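Local coordinates for regulatory protein RecX (Lactobacillus salivarius, PDB 3E3V) that probably modulates the activity of the recombinase RecA, as a member of the RecX family built from three successive three-helix domains, at residues 40-45 with 54-59; 69-74 with 96-101. One frame throughout, in Å; residues are numbered along the deposited sequence.

Contact 1: residues 40-45 with 54-59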
# COMPACT_ATOMS: atom_id res chain seq x y z
N ASP A 40 2.65 14.85 11.46
CA ASP A 40 1.79 16.00 11.24
C ASP A 40 0.37 15.73 11.74
O ASP A 40 -0.62 15.91 11.03
CB ASP A 40 1.80 16.50 9.78
CG ASP A 40 1.50 15.42 8.76
OD1 ASP A 40 0.47 14.73 8.90
OD2 ASP A 40 2.30 15.28 7.80
N LYS A 41 0.31 15.28 12.99
CA LYS A 41 -0.94 15.02 13.70
C LYS A 41 -0.66 15.73 15.02
O LYS A 41 -1.57 16.08 15.77
CB LYS A 41 -1.17 13.53 13.94
CG LYS A 41 -2.19 13.24 15.05
CD LYS A 41 -3.53 13.95 14.81
CE LYS A 41 -4.50 13.73 15.98
NZ LYS A 41 -5.79 14.48 15.83
N LEU A 42 0.63 15.93 15.27
CA LEU A 42 1.10 16.62 16.46
C LEU A 42 0.96 18.10 16.14
O LEU A 42 0.94 18.95 17.03
CB LEU A 42 2.57 16.27 16.75
CG LEU A 42 2.88 14.79 17.03
CD1 LEU A 42 4.39 14.60 17.20
CD2 LEU A 42 2.14 14.34 18.28
N ARG A 43 0.86 18.39 14.85
CA ARG A 43 0.71 19.75 14.36
C ARG A 43 -0.76 20.16 14.46
O ARG A 43 -1.09 21.35 14.46
CB ARG A 43 1.21 19.84 12.92
CG ARG A 43 2.72 19.77 12.80
CD ARG A 43 3.17 19.31 11.43
NE ARG A 43 4.61 19.50 11.25
CZ ARG A 43 5.35 18.84 10.36
NH1 ARG A 43 4.79 17.94 9.56
NH2 ARG A 43 6.65 19.08 10.28
N SER A 44 -1.64 19.16 14.53
CA SER A 44 -3.08 19.39 14.66
C SER A 44 -3.35 19.84 16.08
O SER A 44 -4.49 20.15 16.44
CB SER A 44 -3.86 18.10 14.40
OG SER A 44 -3.60 17.58 13.11
N LEU A 45 -2.30 19.87 16.88
CA LEU A 45 -2.40 20.26 18.28
C LEU A 45 -1.42 21.40 18.57
O LEU A 45 -1.17 21.74 19.73
CB LEU A 45 -2.08 19.06 19.16
CG LEU A 45 -2.47 17.71 18.55
CD1 LEU A 45 -1.86 16.59 19.38
CD2 LEU A 45 -3.98 17.57 18.46
N GLU A 54 11.41 15.25 19.00
CA GLU A 54 11.80 14.54 20.21
C GLU A 54 10.82 13.38 20.43
O GLU A 54 11.23 12.25 20.71
CB GLU A 54 11.78 15.48 21.41
CG GLU A 54 12.31 14.87 22.70
CD GLU A 54 12.07 15.77 23.92
OE1 GLU A 54 12.38 16.97 23.84
OE2 GLU A 54 11.56 15.26 24.94
N ILE A 55 9.54 13.67 20.28
CA ILE A 55 8.48 12.68 20.45
C ILE A 55 8.58 11.56 19.42
O ILE A 55 8.51 10.38 19.76
CB ILE A 55 7.09 13.35 20.35
CG1 ILE A 55 6.96 14.39 21.46
CG2 ILE A 55 5.97 12.31 20.46
CD1 ILE A 55 5.67 15.18 21.42
N ILE A 56 8.78 11.93 18.16
CA ILE A 56 8.89 10.96 17.07
C ILE A 56 10.06 9.99 17.24
O ILE A 56 9.89 8.79 17.05
CB ILE A 56 9.03 11.67 15.69
CG1 ILE A 56 7.77 12.49 15.39
CG2 ILE A 56 9.27 10.63 14.59
CD1 ILE A 56 6.49 11.68 15.31
N ASN A 57 11.24 10.50 17.58
CA ASN A 57 12.40 9.64 17.77
C ASN A 57 12.19 8.66 18.92
O ASN A 57 12.60 7.50 18.84
CB ASN A 57 13.65 10.48 18.05
CG ASN A 57 14.14 11.20 16.82
OD1 ASN A 57 14.32 10.59 15.76
ND2 ASN A 57 14.35 12.51 16.94
N LYS A 58 11.57 9.14 19.98
CA LYS A 58 11.29 8.30 21.13
C LYS A 58 10.33 7.20 20.70
O LYS A 58 10.53 6.02 21.02
CB LYS A 58 10.67 9.13 22.26
CG LYS A 58 10.30 8.34 23.51
CD LYS A 58 11.46 7.52 24.02
CE LYS A 58 11.33 7.27 25.51
NZ LYS A 58 11.34 8.56 26.26
N LEU A 59 9.28 7.57 19.97
CA LEU A 59 8.31 6.59 19.50
C LEU A 59 8.97 5.57 18.57
O LEU A 59 8.63 4.39 18.60
CB LEU A 59 7.16 7.28 18.77
CG LEU A 59 6.30 8.21 19.63
CD1 LEU A 59 5.18 8.82 18.77
CD2 LEU A 59 5.71 7.44 20.79
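Leu42 reaches from the turn that follows helix 35-39 to two neighbouring isoleucines of helix 49-61, and a single methyl does the touching. Its CD1 lies 4.1 Å from CD1 of Ile56, methyl against methyl, while the same Leu42 CD1 stands 4.3 Å from CG2 of Ile55. The two isoleucines thus offer different branches: Ile56 gives the end of its longer arm, Ile55 the short methyl next to its CB. In Ile56 the CG1 branch is anti to the carbonyl carbon (chi1 -63°), and a second bend at chi2 (-61°) carries CD1 over to the leucine, although the CB of Ile56 is not itself aimed that way. The bond from CA to CB of Leu42 already points toward the helix. No hydrogen bond joins the two segments; the backbones stay well apart, with 9.3 Å between CA of Leu42 and CA of Ile55, and only side-chain methyls bridge the distance. Around this apolar core, Leu42 also rests on Ile52 one turn earlier in the helix, Ile55 packs on Tyr21 of helix 14-29, and Ile56 touches Val38 of helix 35-39. At the surface Arg43 forms a salt bridge with Glu49 of helix 49-61. All three touching residues are buried, and together they form part of the small hydrophobic core of the first RecX three-helix domain, a member of the helix-turn-helix clan.

Contact 2: residues 69-74 with 96-101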
# COMPACT_ATOMS: atom_id res chain seq x y z
N ASN A 69 7.54 -1.77 8.96
CA ASN A 69 6.44 -2.63 9.38
C ASN A 69 5.10 -2.11 8.85
O ASN A 69 4.23 -2.88 8.47
CB ASN A 69 6.40 -2.71 10.91
CG ASN A 69 5.24 -3.54 11.40
OD1 ASN A 69 5.12 -4.72 11.07
ND2 ASN A 69 4.37 -2.93 12.19
N TYR A 70 4.92 -0.79 8.84
CA TYR A 70 3.68 -0.22 8.32
C TYR A 70 3.50 -0.68 6.87
O TYR A 70 2.49 -1.28 6.51
CB TYR A 70 3.71 1.31 8.33
CG TYR A 70 2.40 1.93 7.87
CD1 TYR A 70 1.38 2.21 8.79
CD2 TYR A 70 2.15 2.17 6.52
CE1 TYR A 70 0.15 2.73 8.37
CE2 TYR A 70 0.92 2.69 6.09
CZ TYR A 70 -0.07 2.96 7.02
OH TYR A 70 -1.29 3.48 6.61
N ALA A 71 4.49 -0.38 6.04
CA ALA A 71 4.47 -0.72 4.62
C ALA A 71 4.28 -2.21 4.35
O ALA A 71 3.55 -2.59 3.44
CB ALA A 71 5.75 -0.22 3.95
N GLU A 72 4.94 -3.06 5.13
CA GLU A 72 4.80 -4.49 4.92
C GLU A 72 3.40 -5.02 5.20
O GLU A 72 2.87 -5.84 4.45
CB GLU A 72 5.84 -5.26 5.74
CG GLU A 72 7.11 -5.53 4.97
CD GLU A 72 8.19 -6.19 5.81
OE1 GLU A 72 7.86 -7.08 6.62
OE2 GLU A 72 9.38 -5.82 5.65
N SER A 73 2.78 -4.54 6.28
CA SER A 73 1.44 -5.00 6.61
C SER A 73 0.44 -4.44 5.59
O SER A 73 -0.53 -5.12 5.23
CB SER A 73 1.08 -4.56 8.02
OG SER A 73 1.14 -3.15 8.13
N TYR A 74 0.67 -3.22 5.13
CA TYR A 74 -0.23 -2.64 4.14
C TYR A 74 -0.19 -3.52 2.89
O TYR A 74 -1.23 -3.91 2.37
CB TYR A 74 0.19 -1.22 3.76
CG TYR A 74 -0.76 -0.58 2.75
CD1 TYR A 74 -2.09 -0.29 3.11
CD2 TYR A 74 -0.36 -0.33 1.44
CE1 TYR A 74 -2.99 0.23 2.17
CE2 TYR A 74 -1.25 0.19 0.50
CZ TYR A 74 -2.56 0.47 0.87
OH TYR A 74 -3.45 0.95 -0.05
N LYS A 96 0.64 8.11 1.99
CA LYS A 96 0.63 7.98 3.44
C LYS A 96 1.95 8.47 4.04
O LYS A 96 2.13 8.45 5.25
CB LYS A 96 0.40 6.52 3.84
CG LYS A 96 -1.02 6.03 3.69
CD LYS A 96 -1.90 6.61 4.80
CE LYS A 96 -3.32 6.07 4.75
NZ LYS A 96 -4.13 6.55 5.90
N GLY A 97 2.87 8.89 3.18
CA GLY A 97 4.15 9.37 3.67
C GLY A 97 5.27 8.35 3.74
O GLY A 97 6.28 8.59 4.40
N ILE A 98 5.12 7.22 3.05
CA ILE A 98 6.15 6.19 3.04
C ILE A 98 7.21 6.48 1.98
O ILE A 98 6.88 6.75 0.82
CB ILE A 98 5.53 4.79 2.77
CG1 ILE A 98 4.56 4.41 3.91
CG2 ILE A 98 6.62 3.73 2.64
CD1 ILE A 98 5.22 4.28 5.27
N ASP A 99 8.48 6.41 2.38
CA ASP A 99 9.59 6.65 1.46
C ASP A 99 9.52 5.66 0.31
O ASP A 99 9.13 4.51 0.51
CB ASP A 99 10.92 6.49 2.19
CG ASP A 99 11.07 7.44 3.37
OD1 ASP A 99 11.07 8.68 3.14
OD2 ASP A 99 11.19 6.96 4.53
N ASP A 100 9.90 6.10 -0.88
CA ASP A 100 9.88 5.23 -2.05
C ASP A 100 10.68 3.97 -1.77
O ASP A 100 10.29 2.87 -2.16
CB ASP A 100 10.46 5.94 -3.28
CG ASP A 100 9.59 7.07 -3.78
OD1 ASP A 100 8.37 6.85 -3.93
OD2 ASP A 100 10.12 8.17 -4.02
N ASN A 101 11.82 4.16 -1.10
CA ASN A 101 12.71 3.06 -0.77
C ASN A 101 12.03 2.03 0.13
O ASN A 101 12.17 0.82 -0.07
CB ASN A 101 13.97 3.61 -0.10
CG ASN A 101 14.99 2.53 0.20
OD1 ASN A 101 14.83 1.76 1.14
ND2 ASN A 101 16.04 2.46 -0.62
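The Tyr70 ring is met obliquely by CD1 of Ile98 and CB of Lys96. CD1 of Ile98 comes to 3.9 Å from ring atom CD2 of Tyr70, with CG1 of Ile98 just behind. Farther out, the lysine chain passes the phenol oxygen at about a right angle, Lys96 CD lying 3.7 Å from Tyr70 OH. That crossing follows from a bend at chi2 of Lys96 (-74°), which leads the methylenes past the hydroxyl while NZ goes on to a salt bridge with Glu37 of the first domain. Tyr70 CG is anti to the backbone N (chi1 -176°), sending the ring from helix 67-81 to the loop before helix 100-107. Beside it the smaller Ala71 meets the other branch of Ile98, CB of Ala71 standing 4.3 Å from Ile98 CG2. Gly97, with positive phi, closes helix 86-94 in a Schellman motif, and the chain then turns to present Ile98. With an alanine at Tyr70, Ile98 CD1 would probably lose its ring neighbour and the Lys96 methylenes the hydroxyl they pass. Thr34 touches both Tyr70 and Ile98. No hydrogen bond links the two segments: the contact is van der Waals packing, in which the lysine contributes its hydrocarbon chain, while its amino group is paired outside the contact.

From the N terminus, helix 14-29 leads to helix 35-39 and the turn at 40-45, and contact 1 closes the short loop that returns as helix 49-61, inside the first domain. The chain then passes into helix 67-81, where contact 2 opens; it closes after helix 86-94, at the loop entering helix 100-107, inside the second domain. The two loops therefore stand in series, neither nested nor crossed. The centres of contact 1 and contact 2 are about 18 Å apart, and the two do not touch. The domains nevertheless meet close by, where the carbonyl O of Lys96 is hydrogen-bonded to Thr34 OG1, in the loop before helix 35-39.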